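PDB 5NTH: putative aminopeptidase from Leishmania major, which probably removes amino-terminal residues from peptides as a manganese-dependent M17 leucyl aminopeptidase, and is seen here with the inhibitor actinonin at its two-metal site. Local coordinates for residues 21-24 / 25-28; 168-171 / 172-176. One frame throughout, in Å; residues are numbered along the deposited sequence.

Interaction 1: residues 21-24 / 25-28; sequences YVQT and CTNF
Cys25 N and Tyr21 O, 3.2 Å apart, form one of three successive i to i+4 hydrogen bonds that carry the last turn of helix 12-26. In the next, Thr26 N reaches Val22 O at 2.7 Å. The third, from Asn27 N to Gln23 O at 3.0 Å, is the straightest, with an N-H...O angle of 164°; Asn27 itself has already left helical backbone angles. Tyr21 O is gripped twice, because Thr24 OG1 also donates to it at 2.7 Å, from the same face of the carbonyl plane as Cys25 N. The first torsion of Thr24 sets this hydroxyl between its own backbone N and carbonyl carbon, from where it can reach back one turn; threonine thus suits a partly exposed helical position, and Arg218 of helix 203-221 hydrogen-bonds to the same oxygen. The Tyr21 ring reaches along the helix to the next turn. Its CG lies anti to the backbone N (chi1 175°), which brings CZ to 3.4 Å from Cys25 SG. The sulfur sits 3.9 Å from the ring centroid and 33° off its normal, an oblique sulfur-aromatic contact in which a compact side chain with a polarisable sulfur fits a buried place. Tyr21 OH is hydrogen-bonded to Thr222, so the phenol has a polar partner within the interior. On another side of the turn the methyls Val22 CG1 and Thr26 CG2 meet at 3.7 Å, their side chains crossing at a slant. The buried Phe28 ring turns its edge to Thr24 O, with CD1 3.7 Å from that oxygen. Helices 203-221 and 229-243 pack against Tyr21 and Cys25. The whole is a C-terminal alpha-helical turn, with a Cys sulfur-aromatic contact between i and i+4 on its buried side.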
loop_
_atom_site.group_PDB
_atom_site.type_symbol
_atom_site.label_atom_id
_atom_site.label_comp_id
_atom_site.label_asym_id
_atom_site.label_seq_id
_atom_site.Cartn_x
_atom_site.Cartn_y
_atom_site.Cartn_z
ATOM N N TYR A 21 26.437 -28.435 17.096
ATOM C CA TYR A 21 26.426 -26.978 16.918
ATOM C C TYR A 21 26.889 -26.274 18.194
ATOM O O TYR A 21 27.642 -25.292 18.138
ATOM C CB TYR A 21 25.042 -26.441 16.529
ATOM C CG TYR A 21 25.033 -24.949 16.460
ATOM C CD1 TYR A 21 25.496 -24.277 15.328
ATOM C CD2 TYR A 21 24.664 -24.203 17.566
ATOM C CE1 TYR A 21 25.549 -22.890 15.290
ATOM C CE2 TYR A 21 24.700 -22.810 17.545
ATOM C CZ TYR A 21 25.129 -22.161 16.405
ATOM O OH TYR A 21 25.156 -20.797 16.418
ATOM N N VAL A 22 26.441 -26.774 19.339
ATOM C CA VAL A 22 26.846 -26.206 20.620
ATOM C C VAL A 22 28.358 -26.281 20.731
ATOM O O VAL A 22 29.007 -25.270 20.980
ATOM C CB VAL A 22 26.159 -26.926 21.779
ATOM C CG1 VAL A 22 26.775 -26.553 23.117
ATOM C CG2 VAL A 22 24.677 -26.575 21.789
ATOM N N GLN A 23 28.918 -27.460 20.476
ATOM C CA GLN A 23 30.376 -27.648 20.549
ATOM C C GLN A 23 31.167 -26.672 19.710
ATOM O O GLN A 23 32.224 -26.188 20.145
ATOM C CB GLN A 23 30.785 -29.080 20.160
ATOM C CG GLN A 23 30.424 -30.119 21.194
ATOM C CD GLN A 23 30.638 -29.590 22.582
ATOM O OE1 GLN A 23 29.673 -29.336 23.324
ATOM N NE2 GLN A 23 31.901 -29.343 22.924
ATOM N N THR A 24 30.669 -26.380 18.519
ATOM C CA THR A 24 31.419 -25.515 17.615
ATOM C C THR A 24 31.439 -24.122 18.209
ATOM O O THR A 24 32.414 -23.386 18.051
ATOM C CB THR A 24 30.809 -25.457 16.216
ATOM O OG1 THR A 24 29.517 -24.845 16.292
ATOM C CG2 THR A 24 30.690 -26.870 15.610
ATOM N N CYS A 25 30.354 -23.787 18.903
ATOM C CA CYS A 25 30.223 -22.526 19.621
ATOM C C CYS A 25 30.997 -22.437 20.946
ATOM O O CYS A 25 31.587 -21.407 21.245
ATOM C CB CYS A 25 28.738 -22.237 19.859
ATOM S SG CYS A 25 27.891 -21.662 18.387
ATOM N N THR A 26 30.967 -23.500 21.742
ATOM C CA THR A 26 31.663 -23.496 23.026
ATOM C C THR A 26 33.192 -23.656 22.932
ATOM O O THR A 26 33.875 -23.164 23.791
ATOM C CB THR A 26 31.096 -24.522 24.034
ATOM O OG1 THR A 26 31.371 -25.853 23.603
ATOM C CG2 THR A 26 29.589 -24.355 24.206
ATOM N N ASN A 27 33.724 -24.323 21.915
ATOM C CA ASN A 27 35.178 -24.370 21.714
ATOM C C ASN A 27 35.686 -23.429 20.629
ATOM O O ASN A 27 36.821 -23.557 20.167
ATOM C CB ASN A 27 35.623 -25.784 21.348
ATOM C CG ASN A 27 35.129 -26.814 22.334
ATOM O OD1 ASN A 27 34.345 -27.697 21.974
ATOM N ND2 ASN A 27 35.569 -26.698 23.594
ATOM N N PHE A 28 34.870 -22.467 20.225
ATOM C CA PHE A 28 35.217 -21.622 19.096
ATOM C C PHE A 28 36.574 -20.944 19.253
ATOM O O PHE A 28 36.872 -20.410 20.309
ATOM C CB PHE A 28 34.142 -20.549 18.907
ATOM C CG PHE A 28 34.280 -19.808 17.642
ATOM C CD1 PHE A 28 33.718 -20.297 16.506
ATOM C CD2 PHE A 28 35.023 -18.655 17.584
ATOM C CE1 PHE A 28 33.867 -19.625 15.310
ATOM C CE2 PHE A 28 35.184 -17.970 16.410
ATOM C CZ PHE A 28 34.608 -18.462 15.261
#

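Interaction 2: residues 168-171 / 172-176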
loop_
_atom_site.group_PDB
_atom_site.type_symbol
_atom_site.label_atom_id
_atom_site.label_comp_id
_atom_site.label_asym_id
_atom_site.label_seq_id
_atom_site.Cartn_x
_atom_site.Cartn_y
_atom_site.Cartn_z
ATOM N N GLY A 168 27.217 -29.524 2.001
ATOM C CA GLY A 168 27.278 -30.549 3.025
ATOM C C GLY A 168 27.696 -30.112 4.412
ATOM O O GLY A 168 27.633 -30.933 5.325
ATOM N N GLN A 169 28.077 -28.847 4.617
ATOM C CA GLN A 169 28.534 -28.418 5.950
ATOM C C GLN A 169 27.568 -28.755 7.099
ATOM O O GLN A 169 27.985 -28.780 8.252
ATOM C CB GLN A 169 28.811 -26.904 6.010
ATOM C CG GLN A 169 30.095 -26.390 5.406
ATOM C CD GLN A 169 31.250 -27.345 5.526
ATOM O OE1 GLN A 169 31.457 -28.162 4.627
ATOM N NE2 GLN A 169 32.015 -27.252 6.622
ATOM N N ALA A 170 26.287 -28.981 6.797
ATOM C CA ALA A 170 25.309 -29.384 7.810
ATOM C C ALA A 170 25.789 -30.606 8.585
ATOM O O ALA A 170 25.590 -30.681 9.799
ATOM C CB ALA A 170 23.969 -29.662 7.156
ATOM N N THR A 171 26.455 -31.521 7.866
ATOM C CA THR A 171 27.040 -32.742 8.436
ATOM C C THR A 171 28.280 -32.521 9.281
ATOM O O THR A 171 28.729 -33.443 9.936
ATOM C CB THR A 171 27.444 -33.780 7.349
ATOM O OG1 THR A 171 28.345 -33.201 6.415
ATOM C CG2 THR A 171 26.238 -34.277 6.588
ATOM N N LYS A 172 28.837 -31.319 9.225
ATOM C CA LYS A 172 29.972 -30.889 10.033
ATOM C C LYS A 172 29.584 -29.681 10.896
ATOM O O LYS A 172 30.366 -28.734 11.057
ATOM C CB LYS A 172 31.120 -30.487 9.107
ATOM C CG LYS A 172 31.635 -31.581 8.192
ATOM C CD LYS A 172 32.528 -30.967 7.131
ATOM C CE LYS A 172 33.456 -31.988 6.469
ATOM N NZ LYS A 172 33.236 -32.099 4.989
ATOM N N ALA A 173 28.357 -29.710 11.418
ATOM C CA ALA A 173 27.876 -28.729 12.410
ATOM C C ALA A 173 27.821 -27.298 11.913
ATOM O O ALA A 173 28.039 -26.371 12.660
ATOM C CB ALA A 173 28.712 -28.822 13.682
ATOM N N TYR A 174 27.533 -27.114 10.644
ATOM C CA TYR A 174 27.415 -25.772 10.098
ATOM C C TYR A 174 28.678 -24.914 10.361
ATOM O O TYR A 174 28.593 -23.707 10.498
ATOM C CB TYR A 174 26.123 -25.093 10.649
ATOM C CG TYR A 174 24.858 -25.889 10.373
ATOM C CD1 TYR A 174 24.496 -26.955 11.194
ATOM C CD2 TYR A 174 24.028 -25.595 9.280
ATOM C CE1 TYR A 174 23.339 -27.705 10.950
ATOM C CE2 TYR A 174 22.873 -26.342 9.021
ATOM C CZ TYR A 174 22.534 -27.405 9.861
ATOM O OH TYR A 174 21.431 -28.196 9.653
ATOM N N MET A 175 29.845 -25.538 10.418
ATOM C CA MET A 175 31.052 -24.853 10.824
ATOM C C MET A 175 32.133 -25.041 9.791
ATOM O O MET A 175 32.583 -26.150 9.594
ATOM C CB MET A 175 31.550 -25.448 12.122
ATOM C CG MET A 175 32.904 -24.936 12.571
ATOM S SD MET A 175 32.770 -23.208 13.045
ATOM C CE MET A 175 34.203 -23.080 14.136
ATOM N N LYS A 176 32.582 -23.950 9.189
ATOM C CA LYS A 176 33.650 -23.972 8.221
ATOM C C LYS A 176 34.707 -22.933 8.578
ATOM O O LYS A 176 34.403 -21.781 8.768
ATOM C CB LYS A 176 33.092 -23.674 6.854
ATOM C CG LYS A 176 34.048 -23.885 5.697
ATOM C CD LYS A 176 33.317 -23.528 4.411
ATOM C CE LYS A 176 34.228 -23.005 3.320
ATOM N NZ LYS A 176 34.564 -24.077 2.347
HETATM O O HOH W 1 30.610 -30.755 3.737
#
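A short 3-10 turn within the loop between helix 148-156 and strand 181-185 joins Gln169 and Ala170 to the residues that follow. Gln169 O receives Lys172 N at 2.8 Å and Tyr174 N at 2.9 Å. Both donors stand out of the carbonyl plane, on opposite faces, and neither points along a lone pair. A weaker bond links Ala173 N to Ala170 O. The Gln169 side chain, bent at chi2 (-33°), divides its amide between two partners: NE2 gives a weak bond to Met175 O at 3.2 Å, while OE1 accepts from a water at 2.9 Å. That water accepts in turn from Lys172 NZ, and the lysine CD passes 3.8 Å from Gln169 NE2. Glutamine suits this place because one amide can both donate and accept, bridging backbone and solvent. Ala170 lies over the Tyr174 ring, its CA 3.9 Å from the centroid and only 8° off the normal, a CH-pi contact. The small CB rests 3.8 Å from Tyr174 CZ, and Val375 of the second subunit packs on both residues. Thr171 OG1 hydrogen-bonds to Gly168 O at 2.6 Å, and Thr171 N binds the same oxygen from the opposite face; at its backbone angles (phi 88°) a Gly168 CB would strike the preceding carbonyl O. With its 6-to-1 bond (Tyr174), weak 5-to-2 bond (Ala173) and left-handed Ala173, the turn closes in a Schellman motif.

Overall arrangement
From the N terminus, interaction 1 comes first, closing the final turn of helix 12-26, and interaction 2 follows much later, folding the loop between helix 148-156 and strand 181-185. Both are local, and interaction 1 is complete before interaction 2 begins, so they stand in series and neither nest nor cross. In space their centres are about 12 Å apart and the two touch: Thr24 CG2 packs on Ala173 CB at 3.4 Å, and Phe28 CE1 meets Met175 CE at 3.7 Å. Arg218 hydrogen-bonds to both, to Thr24 OG1 and to the carbonyl oxygens of Ala173 and Tyr174, tying the helix end and the loop to helix 203-221.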